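Local coordinates for protein mercuric reductase (Metallosphaera sedula, PDB 4YWO) that probably reduces mercuric ion to elemental mercury with NADPH as electron donor, working as an FAD-containing homodimer, at residues V236-K247 and I250-I261. Residues are numbered along the deposited sequence; the frame is centred on the assembly and turned at random.
Sequences VNVKEVRKGAGK and ITDKGEVEADEI
I250 pairs with K239 and E240 across a classic beta bulge in the three-stranded antiparallel meander (238-243, 247-251, 254-258) that leads into 260-263, an outer strand of the parallel sheet of the Rossmann-type NAD(P)-binding domain of this family. I250 O takes K239 N at 2.9 Å and E240 N only weakly, while I250 N returns a bond to E240 O. The I250 side chain crosses that of R242 at about a right angle, its CD1 3.4 Å from R242 NE. T251 presses its CB against V236 CG2, a tight 3.2 Å; its OG1 accepts from K253 N in an ST turn. The D252 carboxylate holds N237 twice: OD1 takes N237 N from above its plane, and OD2 receives ND2 on its syn side at 2.8 Å. D252 CG sits between its own backbone N and carbonyl carbon (chi1 62°), which turns the carboxylate toward N237. E255 OE1 forms a salt bridge to R242 NH2, the two flat groups turned 72° apart. E257 stretches out to accept G246 N on the anti lone pair of OE2 at 2.9 Å. A258 and K247 exchange both backbone bonds. E260 OE1 pairs with R172, while its OE2 takes K247 NZ in a salt bridge at 2.8 Å and, from the same face, I261 N. I261 CD1 meets V241 CG1 tip to tip at 3.7 Å.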
loop_
_atom_site.group_PDB
_atom_site.type_symbol
_atom_site.label_atom_id
_atom_site.label_comp_id
_atom_site.label_asym_id
_atom_site.label_seq_id
_atom_site.Cartn_x
_atom_site.Cartn_y
_atom_site.Cartn_z
ATOM N N VAL A 236 -33.695 2.798 10.924
ATOM C CA VAL A 236 -34.264 2.750 12.280
ATOM C C VAL A 236 -34.141 4.045 13.069
ATOM O O VAL A 236 -33.108 4.756 13.093
ATOM C CB VAL A 236 -33.769 1.531 13.055
ATOM C CG1 VAL A 236 -32.245 1.485 13.128
ATOM C CG2 VAL A 236 -34.324 1.522 14.467
ATOM N N ASN A 237 -35.244 4.369 13.780
ATOM C CA ASN A 237 -35.300 5.524 14.694
ATOM C C ASN A 237 -35.380 5.048 16.076
ATOM O O ASN A 237 -36.201 4.171 16.374
ATOM C CB ASN A 237 -36.537 6.399 14.453
ATOM C CG ASN A 237 -36.487 7.039 13.082
ATOM O OD1 ASN A 237 -35.658 7.919 12.821
ATOM N ND2 ASN A 237 -37.305 6.536 12.170
ATOM N N VAL A 238 -34.450 5.517 16.879
ATOM C CA VAL A 238 -34.365 5.116 18.262
ATOM C C VAL A 238 -35.289 6.070 19.005
ATOM O O VAL A 238 -35.091 7.219 18.938
ATOM C CB VAL A 238 -32.922 5.218 18.802
ATOM C CG1 VAL A 238 -32.887 4.892 20.288
ATOM C CG2 VAL A 238 -32.075 4.197 18.035
ATOM N N LYS A 239 -36.281 5.545 19.718
ATOM C CA LYS A 239 -37.280 6.370 20.460
ATOM C C LYS A 239 -36.941 6.623 21.927
ATOM O O LYS A 239 -37.208 7.711 22.465
ATOM C CB LYS A 239 -38.641 5.685 20.370
ATOM C CG LYS A 239 -39.011 5.323 18.964
ATOM C CD LYS A 239 -40.508 5.177 18.799
ATOM C CE LYS A 239 -41.055 3.988 19.549
ATOM N NZ LYS A 239 -42.255 3.466 18.841
ATOM N N GLU A 240 -36.350 5.631 22.571
ATOM C CA GLU A 240 -36.145 5.620 23.984
ATOM C C GLU A 240 -35.159 4.522 24.381
ATOM O O GLU A 240 -35.024 3.480 23.682
ATOM C CB GLU A 240 -37.520 5.348 24.629
ATOM C CG GLU A 240 -37.536 5.438 26.140
ATOM C CD GLU A 240 -38.892 5.001 26.761
ATOM O OE1 GLU A 240 -39.842 4.674 25.995
ATOM O OE2 GLU A 240 -38.968 4.993 28.015
ATOM N N VAL A 241 -34.490 4.725 25.496
ATOM C CA VAL A 241 -33.723 3.707 26.159
ATOM C C VAL A 241 -34.192 3.482 27.600
ATOM O O VAL A 241 -34.448 4.437 28.337
ATOM C CB VAL A 241 -32.203 4.112 26.172
ATOM C CG1 VAL A 241 -31.368 3.039 26.789
ATOM C CG2 VAL A 241 -31.735 4.386 24.747
ATOM N N ARG A 242 -34.230 2.237 27.971
ATOM C CA ARG A 242 -34.566 1.859 29.363
ATOM C C ARG A 242 -33.701 0.738 29.856
ATOM O O ARG A 242 -32.975 0.105 29.075
ATOM C CB ARG A 242 -36.085 1.598 29.539
ATOM C CG ARG A 242 -36.777 0.633 28.637
ATOM C CD ARG A 242 -38.293 0.578 28.963
ATOM N NE ARG A 242 -38.990 -0.433 28.136
ATOM C CZ ARG A 242 -39.056 -1.753 28.390
ATOM N NH1 ARG A 242 -38.542 -2.296 29.507
ATOM N NH2 ARG A 242 -39.666 -2.551 27.513
ATOM N N LYS A 243 -33.692 0.517 31.167
ATOM C CA LYS A 243 -32.909 -0.519 31.758
ATOM C C LYS A 243 -33.795 -1.701 32.144
ATOM O O LYS A 243 -34.771 -1.513 32.899
ATOM C CB LYS A 243 -32.216 0.043 33.011
ATOM C CG LYS A 243 -31.278 -0.886 33.767
ATOM C CD LYS A 243 -30.105 -1.390 32.917
ATOM C CE LYS A 243 -29.179 -2.285 33.729
ATOM N NZ LYS A 243 -27.956 -2.598 32.940
ATOM N N GLY A 244 -33.453 -2.892 31.631
ATOM C CA GLY A 244 -34.059 -4.198 32.025
ATOM C C GLY A 244 -32.971 -5.019 32.656
ATOM O O GLY A 244 -32.174 -4.509 33.448
ATOM N N ALA A 245 -32.890 -6.292 32.293
ATOM C CA ALA A 245 -31.743 -7.100 32.691
ATOM C C ALA A 245 -30.456 -6.424 32.179
ATOM O O ALA A 245 -29.529 -6.096 32.953
ATOM C CB ALA A 245 -31.900 -8.503 32.144
ATOM N N GLY A 246 -30.448 -6.140 30.888
ATOM C CA GLY A 246 -29.466 -5.198 30.356
ATOM C C GLY A 246 -30.122 -3.961 29.837
ATOM O O GLY A 246 -31.226 -3.586 30.245
ATOM N N LYS A 247 -29.458 -3.304 28.900
ATOM C CA LYS A 247 -29.931 -2.050 28.405
ATOM C C LYS A 247 -30.792 -2.301 27.244
ATOM O O LYS A 247 -30.463 -3.139 26.356
ATOM C CB LYS A 247 -28.773 -1.090 28.063
ATOM C CG LYS A 247 -27.791 -0.873 29.169
ATOM C CD LYS A 247 -26.826 0.267 28.969
ATOM C CE LYS A 247 -25.869 0.319 30.115
ATOM N NZ LYS A 247 -25.033 1.456 30.030
ATOM N N ILE A 250 -35.225 0.961 22.478
ATOM C CA ILE A 250 -36.546 0.841 21.892
ATOM C C ILE A 250 -36.544 1.658 20.617
ATOM O O ILE A 250 -36.256 2.819 20.576
ATOM C CB ILE A 250 -37.646 1.364 22.872
ATOM C CG1 ILE A 250 -37.625 0.526 24.180
ATOM C CG2 ILE A 250 -39.024 1.276 22.224
ATOM C CD1 ILE A 250 -38.084 1.300 25.396
ATOM N N THR A 251 -36.933 1.048 19.543
ATOM C CA THR A 251 -36.882 1.701 18.256
ATOM C C THR A 251 -38.206 1.467 17.592
ATOM O O THR A 251 -39.005 0.661 18.081
ATOM C CB THR A 251 -35.781 1.042 17.330
ATOM O OG1 THR A 251 -36.235 -0.208 16.796
ATOM C CG2 THR A 251 -34.498 0.796 18.096
ATOM N N ASP A 252 -38.403 2.104 16.450
ATOM C CA ASP A 252 -39.578 1.827 15.644
ATOM C C ASP A 252 -39.496 0.509 14.853
ATOM O O ASP A 252 -40.375 0.217 14.066
ATOM C CB ASP A 252 -39.889 3.024 14.723
ATOM C CG ASP A 252 -38.752 3.340 13.700
ATOM O OD1 ASP A 252 -37.743 2.576 13.570
ATOM O OD2 ASP A 252 -38.872 4.388 13.022
ATOM N N LYS A 253 -38.421 -0.257 15.000
ATOM C CA LYS A 253 -38.336 -1.594 14.412
ATOM C C LYS A 253 -38.061 -2.657 15.444
ATOM O O LYS A 253 -37.370 -3.623 15.134
ATOM C CB LYS A 253 -37.183 -1.655 13.389
ATOM C CG LYS A 253 -37.331 -0.701 12.206
ATOM C CD LYS A 253 -38.514 -1.076 11.305
ATOM C CE LYS A 253 -38.891 0.030 10.329
ATOM N NZ LYS A 253 -37.768 0.275 9.392
ATOM N N GLY A 254 -38.515 -2.455 16.681
ATOM C CA GLY A 254 -38.334 -3.437 17.759
ATOM C C GLY A 254 -37.360 -3.001 18.822
ATOM O O GLY A 254 -36.745 -1.942 18.730
ATOM N N GLU A 255 -37.241 -3.834 19.833
ATOM C CA GLU A 255 -36.432 -3.555 20.993
ATOM C C GLU A 255 -35.133 -4.340 20.815
ATOM O O GLU A 255 -35.130 -5.459 20.365
ATOM C CB GLU A 255 -37.146 -3.961 22.268
ATOM C CG GLU A 255 -38.369 -3.097 22.531
ATOM C CD GLU A 255 -39.126 -3.474 23.784
ATOM O OE1 GLU A 255 -38.496 -3.714 24.831
ATOM O OE2 GLU A 255 -40.367 -3.527 23.708
ATOM N N VAL A 256 -34.013 -3.703 21.109
ATOM C CA VAL A 256 -32.738 -4.343 21.027
ATOM C C VAL A 256 -32.127 -4.303 22.420
ATOM O O VAL A 256 -31.891 -3.261 22.950
ATOM C CB VAL A 256 -31.874 -3.558 19.988
ATOM C CG1 VAL A 256 -30.488 -4.152 19.973
ATOM C CG2 VAL A 256 -32.580 -3.584 18.619
ATOM N N GLU A 257 -31.836 -5.440 23.007
ATOM C CA GLU A 257 -31.316 -5.458 24.342
ATOM C C GLU A 257 -29.858 -5.811 24.282
ATOM O O GLU A 257 -29.501 -6.688 23.537
ATOM C CB GLU A 257 -32.045 -6.470 25.222
ATOM C CG GLU A 257 -31.662 -6.298 26.705
ATOM C CD GLU A 257 -32.658 -6.970 27.693
ATOM O OE1 GLU A 257 -33.646 -7.578 27.203
ATOM O OE2 GLU A 257 -32.438 -6.895 28.937
ATOM N N ALA A 258 -29.019 -5.174 25.065
ATOM C CA ALA A 258 -27.610 -5.446 25.051
ATOM C C ALA A 258 -27.026 -5.101 26.359
ATOM O O ALA A 258 -27.598 -4.260 27.097
ATOM C CB ALA A 258 -26.938 -4.583 23.948
ATOM N N ASP A 259 -25.856 -5.606 26.650
ATOM C CA ASP A 259 -25.139 -5.266 27.857
ATOM C C ASP A 259 -24.708 -3.807 27.934
ATOM O O ASP A 259 -24.623 -3.221 29.005
ATOM C CB ASP A 259 -23.871 -6.117 28.078
ATOM C CG ASP A 259 -24.154 -7.543 28.352
ATOM O OD1 ASP A 259 -25.322 -7.808 28.767
ATOM O OD2 ASP A 259 -23.250 -8.420 28.114
ATOM N N GLU A 260 -24.362 -3.212 26.749
ATOM C CA GLU A 260 -23.876 -1.917 26.726
ATOM C C GLU A 260 -24.332 -1.266 25.401
ATOM O O GLU A 260 -24.689 -1.967 24.462
ATOM C CB GLU A 260 -22.351 -1.983 26.819
ATOM C CG GLU A 260 -21.652 -0.658 27.104
ATOM C CD GLU A 260 -22.338 0.102 28.240
ATOM O OE1 GLU A 260 -21.999 -0.173 29.418
ATOM O OE2 GLU A 260 -23.219 0.956 27.961
ATOM N N ILE A 261 -24.331 0.053 25.411
ATOM C CA ILE A 261 -24.632 0.924 24.297
ATOM C C ILE A 261 -23.383 1.763 23.966
ATOM O O ILE A 261 -22.740 2.317 24.843
ATOM C CB ILE A 261 -25.817 1.839 24.578
ATOM C CG1 ILE A 261 -27.098 1.006 24.712
ATOM C CG2 ILE A 261 -26.015 2.821 23.470
ATOM C CD1 ILE A 261 -28.149 1.910 25.440
HETATM O O HOH W 1 -22.132 1.564 31.496
#